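Local coordinates for putative branched-chain amino acid transport system substrate-binding protein (Rhodopseudomonas palustris, PDB 3TX6) that probably binds aromatic acids derived from lignin, such as p-coumaric acid, in the periplasm as the solute-binding component of an ABC transporter, at residues Gly240-Ser245 against Arg348-Val353. Numbering follows the deposited sequence. Where two conformers were deposited one is given.
Sequences GVLMAS and RILLTV. With SO4 (sulfate ion), chain B.
Leu351 lays its CD1 methyl against the CB of Ser245, 3.5 Å away, and the same methyl also reaches Ser245 OG. Its CG stands anti to the carbonyl carbon (chi1 -64°), which turns the branch along the sheet toward the serine rather than to the directly paired Met243, a selenomethionine. Beneath these side chains the backbones run antiparallel. Met243 and Leu351 form a hydrogen-bonded pair, but an uneven one: the return bond from Leu351 N to Met243 O is nearly straight at 173°, whereas Met243 N meets Leu351 O at a bent 137°. Ser245 and Ile349 make the next such pair, with Ile349 N 2.9 Å from Ser245 O.

Beyond Leu242 a side chain takes over the ladder. Thr352, with OG1 anti to the backbone N, donates that hydroxyl to Val241 O over only 2.6 Å, tilted somewhat from the carbonyl plane, and Thr352 CA adds a C-H contact to the same oxygen at 3.0 Å. Gly240 N then bonds Val353 O in its carbonyl plane at 2.9 Å, while Val241 CG1 meets Val353 CG2 at 3.5 Å. Val353 N is left buried without a partner. At the far end, Arg348 grips a sulfate, probably from the crystallisation liquor, at the guanidinium edge, NH2 lying 3.0 Å from sulfate O4.

Within the mixed sheet of this periplasmic-binding-protein lobe, strand 242-245 is the last of the parallel run, bonded to strand 218-221, and strand 349-354 reverses direction before strand 357-360. Helix 119-130 covers the face bearing Leu242, Ala244 and Leu350, while Tyr358 touches Met243 and Leu351 on the other.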
loop_
_atom_site.group_PDB
_atom_site.type_symbol
_atom_site.label_atom_id
_atom_site.label_comp_id
_atom_site.label_asym_id
_atom_site.label_seq_id
_atom_site.Cartn_x
_atom_site.Cartn_y
_atom_site.Cartn_z
ATOM N N GLY A 240 -21.905 2.375 -3.362
ATOM C CA GLY A 240 -21.607 3.246 -4.512
ATOM C C GLY A 240 -20.269 3.930 -4.503
ATOM O O GLY A 240 -19.962 4.672 -5.440
ATOM N N VAL A 241 -19.477 3.695 -3.444
ATOM C CA VAL A 241 -18.163 4.331 -3.297
ATOM C C VAL A 241 -17.353 3.916 -4.488
ATOM O O VAL A 241 -17.583 2.807 -5.089
ATOM C CB VAL A 241 -17.480 3.939 -1.952
ATOM C CG1 VAL A 241 -16.993 2.490 -1.972
ATOM C CG2 VAL A 241 -16.329 4.896 -1.564
ATOM N N LEU A 242 -16.441 4.789 -4.898
ATOM C CA LEU A 242 -15.426 4.380 -5.891
ATOM C C LEU A 242 -14.113 4.342 -5.149
ATOM O O LEU A 242 -13.780 5.264 -4.408
ATOM C CB LEU A 242 -15.325 5.397 -7.030
ATOM C CG LEU A 242 -16.485 5.520 -8.012
ATOM C CD1 LEU A 242 -16.994 4.141 -8.506
ATOM C CD2 LEU A 242 -17.566 6.311 -7.274
HETATM N N MSE A 243 -13.346 3.298 -5.404
HETATM C CA MSE A 243 -12.163 3.042 -4.574
HETATM C C MSE A 243 -11.089 2.518 -5.452
HETATM O O MSE A 243 -11.316 1.573 -6.232
HETATM C CB MSE A 243 -12.530 2.037 -3.478
HETATM C CG MSE A 243 -11.256 1.610 -2.773
HETATM SE SE MSE A 243 -11.587 0.307 -1.380
HETATM C CE MSE A 243 -12.929 1.211 -0.235
ATOM N N ALA A 244 -9.917 3.145 -5.373
ATOM C CA ALA A 244 -8.739 2.648 -6.092
ATOM C C ALA A 244 -8.258 1.432 -5.325
ATOM O O ALA A 244 -8.242 1.436 -4.078
ATOM C CB ALA A 244 -7.638 3.714 -6.161
ATOM N N SER A 245 -7.912 0.368 -6.056
ATOM C CA SER A 245 -7.471 -0.874 -5.438
ATOM C C SER A 245 -6.448 -1.524 -6.307
ATOM O O SER A 245 -6.477 -1.391 -7.509
ATOM C CB SER A 245 -8.659 -1.815 -5.343
ATOM O OG SER A 245 -8.344 -3.018 -4.777
ATOM N N ARG A 348 -3.635 -1.559 -11.015
ATOM C CA ARG A 348 -4.847 -1.071 -10.396
ATOM C C ARG A 348 -6.133 -1.399 -11.116
ATOM O O ARG A 348 -6.181 -1.562 -12.311
ATOM C CB ARG A 348 -4.784 0.415 -10.187
ATOM C CG ARG A 348 -5.169 1.280 -11.374
ATOM C CD ARG A 348 -4.226 1.233 -12.556
ATOM N NE ARG A 348 -4.771 2.047 -13.631
ATOM C CZ ARG A 348 -5.764 1.712 -14.449
ATOM N NH1 ARG A 348 -6.343 0.525 -14.419
ATOM N NH2 ARG A 348 -6.120 2.564 -15.378
ATOM N N ILE A 349 -7.161 -1.477 -10.304
ATOM C CA ILE A 349 -8.529 -1.600 -10.777
ATOM C C ILE A 349 -9.330 -0.617 -9.992
ATOM O O ILE A 349 -8.856 -0.053 -8.992
ATOM C CB ILE A 349 -9.100 -3.013 -10.591
ATOM C CG1 ILE A 349 -9.179 -3.413 -9.083
ATOM C CG2 ILE A 349 -8.279 -4.029 -11.373
ATOM C CD1 ILE A 349 -9.847 -4.755 -8.864
ATOM N N LEU A 350 -10.565 -0.424 -10.412
ATOM C CA LEU A 350 -11.444 0.462 -9.709
ATOM C C LEU A 350 -12.574 -0.387 -9.137
ATOM O O LEU A 350 -13.176 -1.234 -9.840
ATOM C CB LEU A 350 -12.026 1.487 -10.677
ATOM C CG LEU A 350 -12.890 2.615 -10.055
ATOM C CD1 LEU A 350 -12.150 3.533 -9.080
ATOM C CD2 LEU A 350 -13.526 3.463 -11.164
ATOM N N LEU A 351 -12.824 -0.202 -7.856
ATOM C CA LEU A 351 -13.901 -0.936 -7.136
ATOM C C LEU A 351 -15.017 -0.051 -6.783
ATOM O O LEU A 351 -14.852 1.159 -6.498
ATOM C CB LEU A 351 -13.390 -1.533 -5.822
ATOM C CG LEU A 351 -12.315 -2.610 -5.867
ATOM C CD1 LEU A 351 -11.870 -2.981 -4.449
ATOM C CD2 LEU A 351 -12.867 -3.760 -6.684
ATOM N N THR A 352 -16.208 -0.647 -6.760
ATOM C CA THR A 352 -17.305 -0.019 -6.073
ATOM C C THR A 352 -17.865 -1.025 -5.048
ATOM O O THR A 352 -17.389 -2.149 -4.954
ATOM C CB THR A 352 -18.360 0.512 -7.090
ATOM O OG1 THR A 352 -19.266 1.373 -6.428
ATOM C CG2 THR A 352 -19.122 -0.635 -7.807
ATOM N N VAL A 353 -18.829 -0.571 -4.249
ATOM C CA VAL A 353 -19.541 -1.397 -3.269
ATOM C C VAL A 353 -21.008 -1.479 -3.673
ATOM O O VAL A 353 -21.677 -0.445 -3.816
ATOM C CB VAL A 353 -19.368 -0.806 -1.873
ATOM C CG1 VAL A 353 -20.231 -1.560 -0.877
ATOM C CG2 VAL A 353 -17.909 -0.886 -1.441
HETATM S S SO4 B . -8.909 0.848 -17.021
HETATM O O1 SO4 B . -9.297 2.279 -16.857
HETATM O O2 SO4 B . -9.118 0.098 -15.752
HETATM O O3 SO4 B . -9.740 0.237 -18.091
HETATM O O4 SO4 B . -7.487 0.771 -17.431
#